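Uncharacterized tRNA/rRNA methyltransferase HI0380 (Haemophilus influenzae, PDB 3ILK) probably methylates tRNA or rRNA with S-adenosyl-L-methionine as methyl donor, as expected of a TrmH-family enzyme of the SPOUT clan. Local coordinates at residues F68-T81 / K101-G114. Residues are numbered along the deposited sequence; the frame is centred on the assembly and turned at random. Where two conformers were deposited one is given.
Sequences FDEAVDDCSLVIGT and KVVAYKGKIAIVFG. With EDO (1,2-ethanediol), chain C.
Leu77 and Tyr105 illustrate how the loop before one parallel strand, 109-113, can pack its tyrosine on the first residue of its neighbour, 77-81. Followed outward, Leu77 first sets CB over the centre of the Tyr105 ring, 3.8 Å from the ring centroid, a CH-pi contact. With CG anti to the backbone N (chi1 177°) and chi2 at 54°, CD2 ends 3.7 Å from Tyr105 CG, near Ile109 CG1 as well. At the rim of the same ring, in its plane, Ser76 OG meets Tyr105 OH at 2.5 Å, a short hydrogen bond that anchors the hydroxyl end, while Leu77 CB and CD2 on the face limit the ring's turning. Nearby, the extended Lys108 chain passes the carbonyl of Asp74 and brings NZ to Asp74 OD1 (3.0 Å), a salt bridge using the anti lone pair. Past the salt bridge the backbones of 77-81 and 109-113 bond in parallel register, ending with Thr81 N to Val112 O at 2.8 Å. On the face bearing Ala110 and Val112, Val72 CG1 touches both residues, and Phe68 CE2 lies 3.8 Å from Val112 CG1. Thr81 CG2 packs obliquely on the Phe113 ring, while a water 2.7 Å from Thr81 OG1 also bonds weakly to Thr81 O and Gly114 N. Parallel strands whose C-terminal ends bring together Thr81 and Gly114, just past the second strand, both assigned by similarity to S-adenosyl-L-methionine binding, are consistent with the cofactor site of a SpoU-type SPOUT methyltransferase.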
ATOM      1  N   PHE A  68       4.974 -35.471  -4.519  1.00 22.95           N
ATOM      2  CA  PHE A  68       4.523 -34.204  -5.008  1.00 23.13           C
ATOM      3  C   PHE A  68       3.104 -34.526  -5.477  1.00 22.93           C
ATOM      4  O   PHE A  68       2.193 -33.779  -5.216  1.00 21.55           O
ATOM      5  CB  PHE A  68       5.464 -33.743  -6.162  1.00 22.89           C
ATOM      6  CG  PHE A  68       4.973 -32.556  -6.922  1.00 22.22           C
ATOM      7  CD1 PHE A  68       3.971 -32.701  -7.907  1.00 22.23           C
ATOM      8  CD2 PHE A  68       5.484 -31.288  -6.666  1.00 22.07           C
ATOM      9  CE1 PHE A  68       3.506 -31.629  -8.595  1.00 21.23           C
ATOM     10  CE2 PHE A  68       5.026 -30.153  -7.377  1.00 25.17           C
ATOM     11  CZ  PHE A  68       4.001 -30.330  -8.340  1.00 25.66           C
ATOM     12  N   ASP A  69       2.946 -35.681  -6.138  1.00 23.46           N
ATOM     13  CA  ASP A  69       1.636 -36.156  -6.592  1.00 24.44           C
ATOM     14  C   ASP A  69       0.592 -36.213  -5.481  1.00 25.04           C
ATOM     15  O   ASP A  69      -0.528 -35.709  -5.648  1.00 26.02           O
ATOM     16  CB  ASP A  69       1.771 -37.528  -7.297  1.00 24.84           C
ATOM     17  CG  ASP A  69       2.317 -37.384  -8.701  1.00 27.68           C
ATOM     18  OD1 ASP A  69       2.661 -36.252  -9.080  1.00 29.69           O
ATOM     19  OD2 ASP A  69       2.416 -38.385  -9.432  1.00 33.38           O
ATOM     20  N   GLU A  70       0.952 -36.772  -4.334  1.00 25.49           N
ATOM     21  CA  GLU A  70       0.020 -36.768  -3.204  1.00 26.40           C
ATOM     22  C   GLU A  70      -0.213 -35.320  -2.730  1.00 26.27           C
ATOM     23  O   GLU A  70      -1.377 -34.922  -2.492  1.00 23.87           O
ATOM     24  CB  GLU A  70       0.509 -37.671  -2.062  1.00 25.94           C
ATOM     25  CG  GLU A  70       0.379 -39.126  -2.408  1.00 29.07           C
ATOM     26  CD  GLU A  70       1.278 -40.007  -1.558  1.00 35.11           C
ATOM     27  OE1 GLU A  70       0.750 -40.959  -0.961  1.00 38.39           O
ATOM     28  OE2 GLU A  70       2.510 -39.767  -1.510  1.00 36.68           O
ATOM     29  N   ALA A  71       0.871 -34.527  -2.678  1.00 25.02           N
ATOM     30  CA  ALA A  71       0.777 -33.152  -2.168  1.00 25.77           C
ATOM     31  C   ALA A  71      -0.222 -32.311  -2.950  1.00 26.28           C
ATOM     32  O   ALA A  71      -0.808 -31.420  -2.392  1.00 28.13           O
ATOM     33  CB  ALA A  71       2.136 -32.461  -2.113  1.00 25.41           C
ATOM     34  N   VAL A  72      -0.431 -32.613  -4.232  1.00 26.66           N
ATOM     35  CA  VAL A  72      -1.353 -31.839  -5.067  1.00 25.13           C
ATOM     36  C   VAL A  72      -2.595 -32.601  -5.467  1.00 25.85           C
ATOM     37  O   VAL A  72      -3.366 -32.131  -6.329  1.00 26.44           O
ATOM     38  CB  VAL A  72      -0.682 -31.318  -6.353  1.00 25.30           C
ATOM     39  CG1 VAL A  72       0.503 -30.362  -6.053  1.00 24.45           C
ATOM     40  CG2 VAL A  72      -0.263 -32.495  -7.281  1.00 26.67           C
ATOM     41  N   ASP A  73      -2.786 -33.777  -4.869  1.00 26.40           N
ATOM     42  CA  ASP A  73      -4.018 -34.584  -4.990  1.00 27.98           C
ATOM     43  C   ASP A  73      -5.260 -33.666  -4.963  1.00 26.71           C
ATOM     44  O   ASP A  73      -5.429 -32.848  -4.049  1.00 25.75           O
ATOM     45  CB  ASP A  73      -4.063 -35.576  -3.797  1.00 29.00           C
ATOM     46  CG  ASP A  73      -5.342 -36.450  -3.756  1.00 33.28           C
ATOM     47  OD1 ASP A  73      -6.192 -36.248  -2.849  1.00 35.36           O
ATOM     48  OD2 ASP A  73      -5.462 -37.369  -4.588  1.00 34.42           O
ATOM     49  N   ASP A  74      -6.126 -33.789  -5.963  1.00 26.35           N
ATOM     50  CA  ASP A  74      -7.389 -33.096  -5.892  1.00 26.24           C
ATOM     51  C   ASP A  74      -7.303 -31.581  -6.063  1.00 25.80           C
ATOM     52  O   ASP A  74      -8.274 -30.884  -5.766  1.00 25.99           O
ATOM     53  CB  ASP A  74      -8.127 -33.418  -4.581  1.00 27.46           C
ATOM     54  CG  ASP A  74      -9.630 -33.605  -4.784  1.00 31.66           C
ATOM     55  OD1 ASP A  74     -10.437 -32.979  -4.046  1.00 37.33           O
ATOM     56  OD2 ASP A  74      -9.999 -34.373  -5.693  1.00 35.18           O
ATOM     57  N   CYS A  75      -6.174 -31.070  -6.547  1.00 24.83           N
ATOM     58  CA  CYS A  75      -6.093 -29.670  -6.994  1.00 25.11           C
ATOM     59  C   CYS A  75      -5.898 -29.613  -8.504  1.00 24.79           C
ATOM     60  O   CYS A  75      -4.895 -30.127  -9.019  1.00 25.70           O
ATOM     61  CB  CYS A  75      -4.936 -28.951  -6.312  1.00 23.25           C
ATOM     62  SG  CYS A  75      -5.027 -28.982  -4.526  1.00 28.81           S
ATOM     63  N   SER A  76      -6.832 -28.992  -9.236  1.00 23.56           N
ATOM     64  CA  SER A  76      -6.705 -29.003 -10.684  1.00 21.57           C
ATOM     65  C   SER A  76      -5.985 -27.750 -11.207  1.00 21.58           C
ATOM     66  O   SER A  76      -5.745 -27.640 -12.416  1.00 21.65           O
ATOM     67  CB  SER A  76      -8.090 -29.192 -11.342  1.00 21.13           C
ATOM     68  OG  SER A  76      -8.879 -28.070 -11.000  1.00 20.31           O
ATOM     69  N   LEU A  77      -5.638 -26.802 -10.326  1.00 19.82           N
ATOM     70  CA  LEU A  77      -4.738 -25.704 -10.714  1.00 19.57           C
ATOM     71  C   LEU A  77      -3.558 -25.778  -9.770  1.00 19.85           C
ATOM     72  O   LEU A  77      -3.747 -25.695  -8.602  1.00 16.76           O
ATOM     73  CB  LEU A  77      -5.353 -24.316 -10.563  1.00 20.62           C
ATOM     74  CG  LEU A  77      -4.512 -23.025 -10.853  1.00 23.51           C
ATOM     75  CD1 LEU A  77      -3.843 -22.998 -12.246  1.00 20.81           C
ATOM     76  CD2 LEU A  77      -5.341 -21.685 -10.667  1.00 19.70           C
ATOM     77  N   VAL A  78      -2.376 -25.919 -10.339  1.00 20.02           N
ATOM     78  CA  VAL A  78      -1.154 -26.103  -9.619  1.00 19.27           C
ATOM     79  C   VAL A  78      -0.188 -24.979 -10.008  1.00 21.15           C
ATOM     80  O   VAL A  78       0.053 -24.767 -11.189  1.00 20.95           O
ATOM     81  CB  VAL A  78      -0.565 -27.446  -9.981  1.00 19.82           C
ATOM     82  CG1 VAL A  78       0.789 -27.695  -9.203  1.00 15.50           C
ATOM     83  CG2 VAL A  78      -1.589 -28.563  -9.661  1.00 19.50           C
ATOM     84  N   ILE A  79       0.354 -24.269  -9.004  1.00 20.75           N
ATOM     85  CA  ILE A  79       1.237 -23.168  -9.252  1.00 21.50           C
ATOM     86  C   ILE A  79       2.480 -23.539  -8.502  1.00 21.50           C
ATOM     87  O   ILE A  79       2.392 -23.791  -7.263  1.00 22.57           O
ATOM     88  CB  ILE A  79       0.756 -21.847  -8.642  1.00 21.62           C
ATOM     89  CG1 ILE A  79      -0.631 -21.417  -9.221  1.00 21.18           C
ATOM     90  CG2 ILE A  79       1.729 -20.689  -8.979  1.00 19.95           C
ATOM     91  CD1 ILE A  79      -0.637 -21.512 -10.664  1.00 23.84           C
ATOM     92  N   GLY A  80       3.619 -23.583  -9.197  1.00 21.12           N
ATOM     93  CA  GLY A  80       4.936 -23.800  -8.448  1.00 20.76           C
ATOM     94  C   GLY A  80       5.795 -22.542  -8.469  1.00 21.35           C
ATOM     95  O   GLY A  80       5.853 -21.820  -9.471  1.00 22.95           O
ATOM     96  N   THR A  81       6.468 -22.225  -7.374  1.00 22.62           N
ATOM     97  CA  THR A  81       7.318 -21.057  -7.390  1.00 23.38           C
ATOM     98  C   THR A  81       8.576 -21.477  -8.160  1.00 24.89           C
ATOM     99  O   THR A  81       8.970 -22.668  -8.176  1.00 25.48           O
ATOM    100  CB  THR A  81       7.779 -20.597  -5.976  1.00 23.47           C
ATOM    101  OG1 THR A  81       8.399 -21.699  -5.353  1.00 23.91           O
ATOM    102  CG2 THR A  81       6.603 -20.130  -5.095  1.00 20.29           C
ATOM    103  N   LYS A 101      -5.617 -14.940 -10.861  1.00 23.32           N
ATOM    104  CA  LYS A 101      -6.030 -16.247 -11.367  1.00 22.41           C
ATOM    105  C   LYS A 101      -6.530 -17.164 -10.270  1.00 20.82           C
ATOM    106  O   LYS A 101      -7.479 -17.868 -10.482  1.00 20.45           O
ATOM    107  CB  LYS A 101      -4.869 -16.980 -12.025  1.00 23.08           C
ATOM    108  CG  LYS A 101      -4.592 -16.691 -13.475  1.00 23.79           C
ATOM    109  CD  LYS A 101      -3.484 -17.703 -13.870  1.00 27.04           C
ATOM    110  CE  LYS A 101      -2.481 -17.104 -14.805  1.00 27.17           C
ATOM    111  NZ  LYS A 101      -3.059 -17.033 -16.201  1.00 25.99           N
ATOM    112  N   VAL A 102      -5.802 -17.278  -9.147  1.00 20.15           N
ATOM    113  CA  VAL A 102      -6.232 -18.161  -8.073  1.00 19.82           C
ATOM    114  C   VAL A 102      -7.673 -17.786  -7.624  1.00 21.74           C
ATOM    115  O   VAL A 102      -8.581 -18.647  -7.576  1.00 21.94           O
ATOM    116  CB  VAL A 102      -5.183 -18.143  -6.939  1.00 20.78           C
ATOM    117  CG1 VAL A 102      -5.575 -19.063  -5.793  1.00 23.45           C
ATOM    118  CG2 VAL A 102      -3.817 -18.675  -7.530  1.00 14.31           C
ATOM    119  N   VAL A 103      -7.890 -16.490  -7.417  1.00 20.42           N
ATOM    120  CA  VAL A 103      -9.124 -15.998  -6.888  1.00 22.76           C
ATOM    121  C   VAL A 103     -10.294 -16.232  -7.854  1.00 22.58           C
ATOM    122  O   VAL A 103     -11.424 -16.397  -7.413  1.00 23.86           O
ATOM    123  CB  VAL A 103      -9.012 -14.471  -6.559  1.00 23.32           C
ATOM    124  CG1 VAL A 103      -9.740 -13.605  -7.623  1.00 23.81           C
ATOM    125  CG2 VAL A 103      -9.580 -14.220  -5.214  1.00 24.99           C
ATOM    126  N   ALA A 104     -10.043 -16.250  -9.162  1.00 21.72           N
ATOM    127  CA  ALA A 104     -11.142 -16.551 -10.110  1.00 19.82           C
ATOM    128  C   ALA A 104     -11.220 -18.092 -10.413  1.00 19.52           C
ATOM    129  O   ALA A 104     -12.084 -18.541 -11.170  1.00 18.76           O
ATOM    130  CB  ALA A 104     -10.904 -15.792 -11.367  1.00 20.59           C
ATOM    131  N   TYR A 105     -10.316 -18.911  -9.849  1.00 16.86           N
ATOM    132  CA  TYR A 105     -10.288 -20.354 -10.214  1.00 15.82           C
ATOM    133  C   TYR A 105     -11.424 -21.165  -9.563  1.00 15.46           C
ATOM    134  O   TYR A 105     -11.519 -21.268  -8.337  1.00 13.85           O
ATOM    135  CB  TYR A 105      -8.927 -21.064  -9.921  1.00 17.04           C
ATOM    136  CG  TYR A 105      -8.946 -22.439 -10.591  1.00 18.69           C
ATOM    137  CD1 TYR A 105      -8.982 -22.535 -11.988  1.00 13.52           C
ATOM    138  CD2 TYR A 105      -9.029 -23.635  -9.840  1.00 14.77           C
ATOM    139  CE1 TYR A 105      -9.023 -23.741 -12.613  1.00 14.25           C
ATOM    140  CE2 TYR A 105      -9.122 -24.898 -10.505  1.00 13.50           C
ATOM    141  CZ  TYR A 105      -9.069 -24.926 -11.857  1.00 14.78           C
ATOM    142  OH  TYR A 105      -9.153 -26.099 -12.536  1.00 17.83           O
ATOM    143  N   LYS A 106     -12.352 -21.682 -10.380  1.00 13.96           N
ATOM    144  CA  LYS A 106     -13.433 -22.520  -9.845  1.00 11.15           C
ATOM    145  C   LYS A 106     -13.010 -23.972  -9.551  1.00 12.80           C
ATOM    146  O   LYS A 106     -13.525 -24.910 -10.194  1.00 12.89           O
ATOM    147  CB  LYS A 106     -14.649 -22.465 -10.779  1.00 10.36           C
ATOM    148  CG  LYS A 106     -15.161 -21.055 -11.004  1.00  4.77           C
ATOM    149  CD  LYS A 106     -16.459 -21.123 -11.931  1.00  4.69           C
ATOM    150  CE  LYS A 106     -16.381 -19.935 -12.851  1.00 10.74           C
ATOM    151  NZ  LYS A 106     -16.543 -18.597 -12.226  1.00  9.24           N
ATOM    152  N   GLY A 107     -12.111 -24.162  -8.552  1.00 13.05           N
ATOM    153  CA  GLY A 107     -11.685 -25.498  -8.135  1.00 14.75           C
ATOM    154  C   GLY A 107     -10.703 -25.310  -6.999  1.00 16.98           C
ATOM    155  O   GLY A 107     -10.697 -24.217  -6.457  1.00 17.53           O
ATOM    156  N   LYS A 108      -9.943 -26.358  -6.622  1.00 17.52           N
ATOM    157  CA  LYS A 108      -8.854 -26.275  -5.650  0.50 20.20           C
ATOM    158  C   LYS A 108      -7.530 -25.989  -6.358  1.00 20.76           C
ATOM    159  O   LYS A 108      -7.286 -26.509  -7.459  1.00 21.69           O
ATOM    160  CB  LYS A 108      -8.691 -27.608  -4.886  0.50 19.67           C
ATOM    161  CG  LYS A 108      -9.723 -27.888  -3.798  0.50 21.29           C
ATOM    162  CD  LYS A 108      -9.421 -29.239  -3.141  0.50 20.55           C
ATOM    163  CE  LYS A 108     -10.538 -29.664  -2.233  0.50 23.86           C
ATOM    164  NZ  LYS A 108     -10.287 -31.064  -1.761  0.50 25.20           N
ATOM    165  N   ILE A 109      -6.672 -25.246  -5.675  1.00 21.60           N
ATOM    166  CA  ILE A 109      -5.449 -24.716  -6.178  1.00 22.71           C
ATOM    167  C   ILE A 109      -4.371 -25.183  -5.188  1.00 22.29           C
ATOM    168  O   ILE A 109      -4.539 -25.055  -3.945  1.00 23.29           O
ATOM    169  CB  ILE A 109      -5.521 -23.126  -6.177  1.00 21.75           C
ATOM    170  CG1 ILE A 109      -6.665 -22.611  -7.039  1.00 24.53           C
ATOM    171  CG2 ILE A 109      -4.169 -22.494  -6.558  1.00 25.86           C
ATOM    172  CD1 ILE A 109      -7.853 -22.143  -6.198  1.00 18.32           C
ATOM    173  N   ALA A 110      -3.285 -25.752  -5.696  1.00 21.05           N
ATOM    174  CA  ALA A 110      -2.087 -25.885  -4.809  1.00 21.60           C
ATOM    175  C   ALA A 110      -1.050 -24.840  -5.226  1.00 19.83           C
ATOM    176  O   ALA A 110      -0.816 -24.616  -6.406  1.00 21.97           O
ATOM    177  CB  ALA A 110      -1.518 -27.309  -4.922  1.00 20.69           C
ATOM    178  N   ILE A 111      -0.486 -24.117  -4.281  1.00 21.79           N
ATOM    179  CA  ILE A 111       0.702 -23.358  -4.574  1.00 19.50           C
ATOM    180  C   ILE A 111       1.883 -24.036  -3.902  1.00 21.08           C
ATOM    181  O   ILE A 111       1.889 -24.172  -2.689  1.00 21.20           O
ATOM    182  CB  ILE A 111       0.520 -21.903  -4.134  1.00 20.07           C
ATOM    183  CG1 ILE A 111      -0.839 -21.361  -4.700  1.00 19.26           C
ATOM    184  CG2 ILE A 111       1.686 -21.078  -4.615  1.00 18.40           C
ATOM    185  CD1 ILE A 111      -1.201 -19.993  -4.145  1.00 23.36           C
ATOM    186  N   VAL A 112       2.900 -24.397  -4.701  1.00 21.24           N
ATOM    187  CA  VAL A 112       3.973 -25.258  -4.279  1.00 21.37           C
ATOM    188  C   VAL A 112       5.204 -24.402  -4.212  1.00 22.52           C
ATOM    189  O   VAL A 112       5.569 -23.749  -5.188  1.00 23.70           O
ATOM    190  CB  VAL A 112       4.191 -26.501  -5.246  1.00 21.36           C
ATOM    191  CG1 VAL A 112       5.214 -27.503  -4.627  1.00 21.13           C
ATOM    192  CG2 VAL A 112       2.802 -27.223  -5.527  1.00 18.20           C
ATOM    193  N   PHE A 113       5.809 -24.427  -3.035  1.00 22.38           N
ATOM    194  CA  PHE A 113       7.049 -23.738  -2.702  1.00 23.08           C
ATOM    195  C   PHE A 113       8.158 -24.754  -2.723  1.00 24.70           C
ATOM    196  O   PHE A 113       8.193 -25.698  -1.885  1.00 25.94           O
ATOM    197  CB  PHE A 113       6.900 -23.036  -1.345  1.00 21.05           C
ATOM    198  CG  PHE A 113       5.892 -21.899  -1.368  1.00 22.12           C
ATOM    199  CD1 PHE A 113       4.511 -22.153  -1.277  1.00 20.36           C
ATOM    200  CD2 PHE A 113       6.325 -20.582  -1.494  1.00 18.89           C
ATOM    201  CE1 PHE A 113       3.586 -21.104  -1.307  1.00 25.59           C
ATOM    202  CE2 PHE A 113       5.412 -19.538  -1.546  1.00 22.17           C
ATOM    203  CZ  PHE A 113       4.037 -19.800  -1.463  1.00 20.84           C
ATOM    204  N   GLY A 114       9.083 -24.575  -3.680  1.00 24.94           N
ATOM    205  CA  GLY A 114      10.128 -25.563  -3.888  1.00 23.46           C
ATOM    206  C   GLY A 114      11.176 -25.264  -2.867  1.00 25.17           C
ATOM    207  O   GLY A 114      11.095 -24.253  -2.160  1.00 23.07           O
TER
HETATM  208  C1  EDO C 242      10.241 -21.323  -2.077  1.00 55.20           C
HETATM  209  O1  EDO C 242       9.909 -20.155  -2.853  1.00 60.30           O
HETATM  210  C2  EDO C 242      11.603 -21.150  -1.370  1.00 57.47           C
HETATM  211  O2  EDO C 242      12.051 -19.787  -1.455  1.00 58.15           O
HETATM  212  O   HOH W   1      10.791 -22.786  -5.868  1.00 47.54           O